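Local structure of glycoside hydrolase family 16 protein (Akkermansia muciniphila, 6T2N) at residues 83-89 with 128-134; 154-160 with 288-294; 259-265 with 314-320. The protein probably hydrolyses beta-galactosidic linkages within the O-glycan chains of mucin as an endo-acting enzyme, starting mucin breakdown by a human gut bacterium. One frame throughout, in Å; residues are numbered along the deposited sequence.

Interaction 1 (83-89 with 128-134); sequences QQTYTGR and MPYTSGS
A short parallel beta pairing, set in one of the two large sheets of the beta-jelly-roll sandwich of family 16, brings T85 and Y86 alongside T131 and S132. The backbone ladder has the staggered parallel pattern: T85 O takes S132 N (3.1 Å), and S132 in turn spans Y86, with T87 N donating to S132 O (3.1 Å). T85 N also donates to Y130 O, though this oxygen is less surely placed.

Side chains alternate between the faces of the sheet. On the face of Y86 and S132, S134 sets its CB over the centre of one face of the Y86 ring, S134 CB standing 3.6 Å from the centroid and 4° off the normal; a serine is small enough to lie close there in a CH-pi contact, while S134 OG goes to E73. On the other face T85 CG2 meets T131 CG2 at 4.1 Å, beta-branched residues that suit extended backbone. M128 packs beside T85, CB to CB at 3.9 Å, and bends at chi2 and chi3 turn the flexible thioether back, bringing M128 CE to Q84 O at 3.5 Å. At the edge of the pairing, Y130 CD2 packs on Q83 CB, while the tyrosine OH bonds to P284 O and the glutamine OE1 to A283 N.

Beyond the paired residues R89 bends back toward T131, whose OG1 lies at the edge of the guanidinium and is bonded to E107. The arginine also forms a salt bridge with E107 and bonds to N92. T87 OG1, itself hydrogen-bonded to N92, accepts R89 NE in the guanidinium plane at 3.0 Å.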
# COMPACT_ATOMS: atom_id res chain seq x y z
N GLN A 83 -15.39 -5.52 -5.32
CA GLN A 83 -16.26 -6.73 -5.30
C GLN A 83 -15.90 -7.62 -4.12
O GLN A 83 -16.52 -8.70 -4.02
CB GLN A 83 -16.07 -7.58 -6.55
CG GLN A 83 -16.68 -7.02 -7.82
CD GLN A 83 -16.02 -7.62 -9.04
OE1 GLN A 83 -14.82 -7.59 -9.19
NE2 GLN A 83 -16.77 -8.18 -9.94
N GLN A 84 -14.89 -7.26 -3.31
CA GLN A 84 -14.39 -8.13 -2.22
C GLN A 84 -14.68 -7.54 -0.84
O GLN A 84 -14.80 -6.31 -0.74
CB GLN A 84 -12.89 -8.38 -2.36
CG GLN A 84 -12.05 -7.37 -1.59
CD GLN A 84 -11.95 -6.02 -2.26
OE1 GLN A 84 -12.41 -5.81 -3.40
NE2 GLN A 84 -11.31 -5.09 -1.56
N THR A 85 -14.77 -8.44 0.17
CA THR A 85 -14.71 -8.17 1.64
C THR A 85 -13.43 -8.81 2.20
O THR A 85 -12.96 -9.79 1.63
CB THR A 85 -15.97 -8.63 2.36
OG1 THR A 85 -15.94 -8.08 3.67
CG2 THR A 85 -16.07 -10.12 2.48
N TYR A 86 -12.86 -8.22 3.25
CA TYR A 86 -11.48 -8.49 3.73
C TYR A 86 -11.53 -9.33 5.01
O TYR A 86 -12.27 -8.95 5.93
CB TYR A 86 -10.76 -7.16 3.99
CG TYR A 86 -10.14 -6.47 2.79
CD1 TYR A 86 -9.49 -7.19 1.80
CD2 TYR A 86 -10.09 -5.10 2.72
CE1 TYR A 86 -8.90 -6.56 0.72
CE2 TYR A 86 -9.51 -4.45 1.66
CZ TYR A 86 -8.92 -5.18 0.64
OH TYR A 86 -8.35 -4.54 -0.42
N THR A 87 -10.74 -10.41 5.15
CA THR A 87 -10.83 -11.26 6.38
C THR A 87 -9.47 -11.69 6.91
O THR A 87 -8.56 -11.82 6.12
CB THR A 87 -11.66 -12.54 6.22
OG1 THR A 87 -10.72 -13.53 5.77
CG2 THR A 87 -12.86 -12.39 5.30
N GLY A 88 -9.40 -11.96 8.21
CA GLY A 88 -8.14 -12.24 8.91
C GLY A 88 -7.86 -13.72 8.92
O GLY A 88 -6.80 -14.09 9.47
N ARG A 89 -8.82 -14.49 8.35
CA ARG A 89 -8.91 -15.96 8.17
C ARG A 89 -7.74 -16.46 7.36
O ARG A 89 -7.37 -15.85 6.38
CB ARG A 89 -10.16 -16.31 7.35
CG ARG A 89 -11.50 -16.04 8.02
CD ARG A 89 -12.67 -16.36 7.12
NE ARG A 89 -12.47 -15.91 5.76
CZ ARG A 89 -12.84 -16.54 4.64
NH1 ARG A 89 -13.45 -17.71 4.67
NH2 ARG A 89 -12.59 -15.99 3.46
N MET A 128 -20.56 -9.57 0.12
CA MET A 128 -19.72 -9.36 -1.08
C MET A 128 -19.52 -10.72 -1.72
O MET A 128 -19.46 -11.69 -0.97
CB MET A 128 -18.38 -8.76 -0.68
CG MET A 128 -18.44 -7.24 -0.44
SD MET A 128 -18.83 -6.37 -1.95
CE MET A 128 -17.81 -4.91 -1.74
N PRO A 129 -19.45 -10.88 -3.07
CA PRO A 129 -18.88 -12.11 -3.64
C PRO A 129 -17.41 -11.91 -3.25
O PRO A 129 -17.12 -10.80 -2.80
CB PRO A 129 -19.20 -11.99 -5.14
CG PRO A 129 -19.26 -10.51 -5.40
CD PRO A 129 -19.74 -9.88 -4.11
N TYR A 130 -16.47 -12.82 -3.47
CA TYR A 130 -15.00 -12.39 -3.29
C TYR A 130 -14.54 -11.85 -1.90
O TYR A 130 -14.92 -10.82 -1.40
CB TYR A 130 -14.46 -11.26 -4.20
CG TYR A 130 -14.41 -11.64 -5.66
CD1 TYR A 130 -13.47 -12.59 -6.16
CD2 TYR A 130 -15.46 -11.29 -6.47
CE1 TYR A 130 -13.53 -13.10 -7.47
CE2 TYR A 130 -15.55 -11.81 -7.78
CZ TYR A 130 -14.59 -12.71 -8.28
OH TYR A 130 -14.77 -13.13 -9.56
N THR A 131 -13.70 -12.73 -1.27
CA THR A 131 -12.96 -12.49 -0.01
C THR A 131 -11.52 -12.29 -0.45
O THR A 131 -11.15 -12.81 -1.51
CB THR A 131 -13.17 -13.66 0.96
OG1 THR A 131 -12.82 -14.86 0.27
CG2 THR A 131 -14.60 -13.83 1.40
N SER A 132 -10.76 -11.51 0.28
CA SER A 132 -9.31 -11.41 0.03
C SER A 132 -8.68 -11.00 1.35
O SER A 132 -9.45 -10.91 2.36
CB SER A 132 -9.02 -10.46 -1.13
OG SER A 132 -7.65 -10.51 -1.52
N GLY A 133 -7.37 -10.70 1.32
CA GLY A 133 -6.62 -10.20 2.50
C GLY A 133 -5.99 -8.81 2.33
O GLY A 133 -5.57 -8.45 1.23
N SER A 134 -5.88 -8.10 3.44
CA SER A 134 -5.24 -6.78 3.56
C SER A 134 -4.63 -6.73 4.96
O SER A 134 -5.38 -7.07 5.95
CB SER A 134 -6.23 -5.64 3.33
OG SER A 134 -5.59 -4.37 3.39

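Interaction 2 (154-160 with 288-294); sequences VPKTKGI and QGYPVKF
Y290 and K158 supply the polar link: the phenol OH donates to K158 O over 2.7 Å. The carbonyl oxygen lies near the plane of the ring, at its edge, yet the donor comes in bent, with a C=O...O angle of 136° and a tilt of 32° from the carbonyl plane. A phenylalanine at Y290 would probably leave K158 O without this donor and the turn less firmly tied.

That turn, a type II beta turn from T157 to I160 with G159 supplying the positive phi it needs, belongs to the connection by which the chain passes from strand 146-153 in one sheet of the jelly-roll sandwich to strand 160-168 in the other. V292, the first residue of strand 292-302, packs against T157 and I160 of this connection.

The remaining contacts are van der Waals packing, mostly between apolar groups. T157 has its OG1 turned away from the backbone N (chi1 -155°), against G289 CA, which leaves CG2 to approach Y290 CZ obliquely at 3.4 Å and V292 CG2 at 3.8 Å. I160 and V292 reach toward each other tip to tip, CG1 to CG1 at 4.0 Å. Further along, V154 and F294 lie side by side with CG1 3.5 Å from CE1, and the rigid ring of P155 sets its CD 3.9 Å from F294 CB.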
# COMPACT_ATOMS: atom_id res chain seq x y z
N VAL A 154 3.02 -10.97 -8.16
CA VAL A 154 1.61 -10.49 -8.22
C VAL A 154 0.80 -11.53 -8.96
O VAL A 154 1.29 -12.21 -9.87
CB VAL A 154 1.40 -9.09 -8.85
CG1 VAL A 154 1.97 -7.98 -7.98
CG2 VAL A 154 1.88 -8.96 -10.30
N PRO A 155 -0.49 -11.64 -8.57
CA PRO A 155 -1.41 -12.59 -9.20
C PRO A 155 -1.66 -12.06 -10.60
O PRO A 155 -1.30 -10.96 -10.83
CB PRO A 155 -2.65 -12.51 -8.32
CG PRO A 155 -2.60 -11.08 -7.78
CD PRO A 155 -1.13 -10.87 -7.49
N LYS A 156 -2.26 -12.84 -11.48
CA LYS A 156 -2.73 -12.34 -12.80
C LYS A 156 -4.01 -13.10 -13.16
O LYS A 156 -3.92 -14.33 -13.43
CB LYS A 156 -1.64 -12.50 -13.87
CG LYS A 156 -2.13 -12.34 -15.30
CD LYS A 156 -1.07 -12.51 -16.34
CE LYS A 156 -1.43 -11.78 -17.61
NZ LYS A 156 -0.81 -12.40 -18.81
N THR A 157 -5.13 -12.36 -13.13
CA THR A 157 -6.50 -12.78 -13.52
C THR A 157 -7.36 -11.50 -13.66
O THR A 157 -6.93 -10.41 -13.19
CB THR A 157 -7.03 -13.79 -12.49
OG1 THR A 157 -8.03 -14.64 -13.07
CG2 THR A 157 -7.59 -13.13 -11.26
N LYS A 158 -8.52 -11.61 -14.29
CA LYS A 158 -9.50 -10.51 -14.47
C LYS A 158 -9.94 -9.99 -13.10
O LYS A 158 -10.46 -10.74 -12.28
CB LYS A 158 -10.68 -10.99 -15.32
CG LYS A 158 -11.49 -9.94 -16.06
CD LYS A 158 -12.19 -10.51 -17.29
CE LYS A 158 -13.09 -9.52 -18.00
NZ LYS A 158 -13.98 -8.79 -17.06
N GLY A 159 -9.66 -8.72 -12.83
CA GLY A 159 -10.29 -7.92 -11.77
C GLY A 159 -9.42 -7.81 -10.53
O GLY A 159 -9.75 -6.98 -9.65
N ILE A 160 -8.35 -8.61 -10.46
CA ILE A 160 -7.39 -8.54 -9.32
C ILE A 160 -6.69 -7.18 -9.32
O ILE A 160 -6.34 -6.64 -10.39
CB ILE A 160 -6.41 -9.73 -9.34
CG1 ILE A 160 -5.87 -9.96 -7.93
CG2 ILE A 160 -5.30 -9.58 -10.36
CD1 ILE A 160 -6.98 -10.27 -6.95
N GLN A 288 -14.49 -17.29 -12.22
CA GLN A 288 -13.45 -17.88 -13.10
C GLN A 288 -12.08 -17.22 -12.90
O GLN A 288 -11.96 -15.99 -13.03
CB GLN A 288 -13.80 -17.78 -14.58
CG GLN A 288 -12.93 -18.73 -15.38
CD GLN A 288 -13.29 -18.80 -16.84
OE1 GLN A 288 -13.96 -17.92 -17.37
NE2 GLN A 288 -12.83 -19.84 -17.50
N GLY A 289 -11.06 -18.05 -12.72
CA GLY A 289 -9.66 -17.65 -12.60
C GLY A 289 -9.23 -17.71 -11.16
O GLY A 289 -8.01 -17.62 -10.94
N TYR A 290 -10.18 -17.79 -10.22
CA TYR A 290 -9.94 -17.69 -8.75
C TYR A 290 -9.99 -19.10 -8.18
O TYR A 290 -10.73 -19.92 -8.69
CB TYR A 290 -10.95 -16.74 -8.10
CG TYR A 290 -10.76 -15.29 -8.50
CD1 TYR A 290 -11.14 -14.82 -9.75
CD2 TYR A 290 -10.20 -14.37 -7.63
CE1 TYR A 290 -10.93 -13.51 -10.14
CE2 TYR A 290 -9.97 -13.06 -8.01
CZ TYR A 290 -10.32 -12.62 -9.28
OH TYR A 290 -10.10 -11.31 -9.62
N PRO A 291 -9.22 -19.45 -7.12
CA PRO A 291 -8.48 -18.50 -6.31
C PRO A 291 -7.18 -17.99 -6.95
O PRO A 291 -6.71 -18.49 -7.93
CB PRO A 291 -8.09 -19.32 -5.06
CG PRO A 291 -8.99 -20.50 -5.11
CD PRO A 291 -9.05 -20.80 -6.60
N VAL A 292 -6.62 -16.98 -6.32
CA VAL A 292 -5.41 -16.32 -6.84
C VAL A 292 -4.68 -15.86 -5.58
O VAL A 292 -5.40 -15.69 -4.53
CB VAL A 292 -5.92 -15.29 -7.85
CG1 VAL A 292 -5.38 -13.89 -7.65
CG2 VAL A 292 -5.70 -15.79 -9.25
N LYS A 293 -3.34 -15.80 -5.66
CA LYS A 293 -2.43 -15.40 -4.53
C LYS A 293 -1.55 -14.16 -4.83
O LYS A 293 -1.04 -14.00 -5.93
CB LYS A 293 -1.54 -16.60 -4.21
CG LYS A 293 -2.24 -17.82 -3.68
CD LYS A 293 -1.29 -18.95 -3.30
CE LYS A 293 -2.00 -20.30 -3.18
NZ LYS A 293 -1.09 -21.37 -2.72
N PHE A 294 -1.29 -13.36 -3.82
CA PHE A 294 -0.31 -12.24 -3.87
C PHE A 294 0.73 -12.63 -2.82
O PHE A 294 0.29 -12.85 -1.63
CB PHE A 294 -0.99 -10.88 -3.58
CG PHE A 294 -0.17 -9.61 -3.62
CD1 PHE A 294 0.94 -9.48 -4.43
CD2 PHE A 294 -0.62 -8.49 -2.96
CE1 PHE A 294 1.62 -8.27 -4.53
CE2 PHE A 294 0.05 -7.28 -3.06
CZ PHE A 294 1.20 -7.19 -3.82

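Interaction 3 (259-265 with 314-320); sequences AGNPFRT and FDPETGL
R264 and F314 meet where two irregular segments pack on the flank of the jelly roll: the loop leading into strand 267-275, and a C-terminal turn system built on an Asx turn and an ST turn. In this first shell R264 lies across one face of F314, its CD 4.0 Å from the ring centroid in a CH-pi contact. The arginine chain is extended (chi2 -178°), which carries the guanidinium onward with its plane only 10° from that of the ring. Such a long, partly aliphatic side chain can cover an aromatic and still deliver its NH2 to K233 O.

G319 presses its CA against the facing backbone, with CA-H...O contacts to N261 O (3.5 Å) and R264 O (3.5 Å). Its positive phi favours glycine, and a side chain here would also run into the carbonyl of N261. L320 CD2 packs on G260 CA, another glycine suited by its positive phi, although the local fit of the backbone there is doubtful. T265 CG2 lies between P316 O and G319 N, and its OG1 donates to P262 O from above the carbonyl plane; N170 bonds to that hydroxyl too.

The second shell fixes the shape of the 314-320 turn. D315 O receives both T318 N and G319 N, the latter at 2.8 Å. Its carboxylate closes the Asx turn, OD1 accepting E317 N (3.0 Å) from above the carboxylate plane. One step on, T318 makes the ST turn that sets the leucine in place, its OG1 accepting L320 N at 3.2 Å in an almost straight bond, 172° at the hydrogen.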
# COMPACT_ATOMS: atom_id res chain seq x y z
N ALA A 259 -0.11 25.53 7.05
CA ALA A 259 -0.42 24.10 6.87
C ALA A 259 0.88 23.24 6.93
O ALA A 259 1.18 22.79 8.02
CB ALA A 259 -1.23 23.98 5.60
N GLY A 260 1.59 23.02 5.80
CA GLY A 260 2.96 22.49 5.68
C GLY A 260 3.04 20.99 5.36
O GLY A 260 3.12 20.19 6.30
N ASN A 261 3.08 20.62 4.09
CA ASN A 261 3.68 19.35 3.57
C ASN A 261 3.18 18.05 4.22
O ASN A 261 3.67 17.64 5.27
CB ASN A 261 5.21 19.33 3.64
CG ASN A 261 5.76 18.95 2.29
OD1 ASN A 261 6.37 19.79 1.60
ND2 ASN A 261 5.41 17.76 1.86
N PRO A 262 2.30 17.28 3.55
CA PRO A 262 1.87 16.00 4.06
C PRO A 262 2.94 14.89 3.98
O PRO A 262 2.76 13.85 4.65
CB PRO A 262 0.70 15.72 3.12
CG PRO A 262 1.16 16.24 1.81
CD PRO A 262 1.72 17.57 2.23
N PHE A 263 3.99 15.09 3.19
CA PHE A 263 5.04 14.07 2.94
C PHE A 263 6.21 14.16 3.92
O PHE A 263 7.21 13.44 3.75
CB PHE A 263 5.48 14.15 1.48
CG PHE A 263 4.41 13.67 0.54
CD1 PHE A 263 3.84 12.41 0.73
CD2 PHE A 263 3.98 14.45 -0.52
CE1 PHE A 263 2.86 11.94 -0.11
CE2 PHE A 263 2.98 13.99 -1.36
CZ PHE A 263 2.43 12.73 -1.15
N ARG A 264 6.11 15.03 4.93
CA ARG A 264 7.10 15.09 6.05
C ARG A 264 6.35 14.74 7.34
O ARG A 264 6.61 15.31 8.38
CB ARG A 264 7.78 16.47 6.12
CG ARG A 264 8.37 16.98 4.81
CD ARG A 264 9.09 18.34 4.92
NE ARG A 264 10.00 18.66 3.79
CZ ARG A 264 10.03 19.81 3.09
NH1 ARG A 264 9.22 20.81 3.41
NH2 ARG A 264 10.86 19.94 2.04
N THR A 265 5.39 13.84 7.24
CA THR A 265 4.71 13.26 8.41
C THR A 265 4.91 11.77 8.27
O THR A 265 5.34 11.32 7.21
CB THR A 265 3.25 13.73 8.49
OG1 THR A 265 2.42 13.24 7.42
CG2 THR A 265 3.21 15.24 8.50
N PHE A 314 10.70 17.72 12.44
CA PHE A 314 9.41 18.15 11.85
C PHE A 314 8.22 17.78 12.72
O PHE A 314 8.14 16.61 13.10
CB PHE A 314 9.15 17.46 10.52
CG PHE A 314 10.10 17.89 9.44
CD1 PHE A 314 9.95 19.12 8.84
CD2 PHE A 314 11.15 17.09 9.07
CE1 PHE A 314 10.85 19.56 7.87
CE2 PHE A 314 12.03 17.50 8.09
CZ PHE A 314 11.88 18.74 7.49
N ASP A 315 7.30 18.72 12.94
CA ASP A 315 6.05 18.47 13.70
C ASP A 315 5.34 17.34 12.95
O ASP A 315 4.87 17.53 11.83
CB ASP A 315 5.23 19.76 13.88
CG ASP A 315 3.82 19.58 14.43
OD1 ASP A 315 3.44 18.41 14.82
OD2 ASP A 315 3.07 20.61 14.44
N PRO A 316 5.29 16.09 13.46
CA PRO A 316 4.71 15.02 12.65
C PRO A 316 3.23 15.33 12.35
O PRO A 316 2.78 14.85 11.34
CB PRO A 316 4.97 13.74 13.47
CG PRO A 316 5.20 14.23 14.89
CD PRO A 316 5.79 15.62 14.76
N GLU A 317 2.52 16.14 13.14
CA GLU A 317 1.06 16.35 12.92
C GLU A 317 0.85 17.23 11.65
O GLU A 317 -0.31 17.24 11.11
CB GLU A 317 0.43 16.82 14.24
CG GLU A 317 -1.09 16.63 14.41
CD GLU A 317 -1.73 17.75 15.25
OE1 GLU A 317 -2.25 18.76 14.66
OE2 GLU A 317 -1.68 17.65 16.53
N THR A 318 1.91 17.89 11.12
CA THR A 318 1.80 18.97 10.09
C THR A 318 2.92 18.97 9.03
O THR A 318 2.66 19.51 7.95
CB THR A 318 1.84 20.39 10.67
OG1 THR A 318 3.18 20.66 11.10
CG2 THR A 318 0.87 20.62 11.82
N GLY A 319 4.13 18.48 9.31
CA GLY A 319 5.23 18.49 8.34
C GLY A 319 6.02 19.79 8.31
O GLY A 319 7.00 19.83 7.56
N LEU A 320 5.68 20.82 9.10
CA LEU A 320 6.49 22.08 9.20
C LEU A 320 7.80 21.84 9.96
O LEU A 320 7.87 20.98 10.84
CB LEU A 320 5.69 23.16 9.94
CG LEU A 320 4.38 23.56 9.28
CD1 LEU A 320 3.48 24.33 10.26
CD2 LEU A 320 4.66 24.36 8.01

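Interactions 1 and 2 are neighbours, their centres 13 Å apart on the same side of the molecule, and they touch through two tyrosines: Y130 CE1 comes within 3.6 Å of Y290 CD2, and the rings meet edge-to-face. The contact thereby joins the break in strand 127-136 of the mixed sheet to the loop leading into strand 292-302 of the other. Interaction 3 stands on the opposite side of the chain's centre, its centre 34 Å from that of interaction 1 and 38 Å from that of interaction 2. D297 of the calcium site, which E59 and G98 share, follows interaction 2 along strand 292-302, yet the ion is about 13 Å from the side chain of F294.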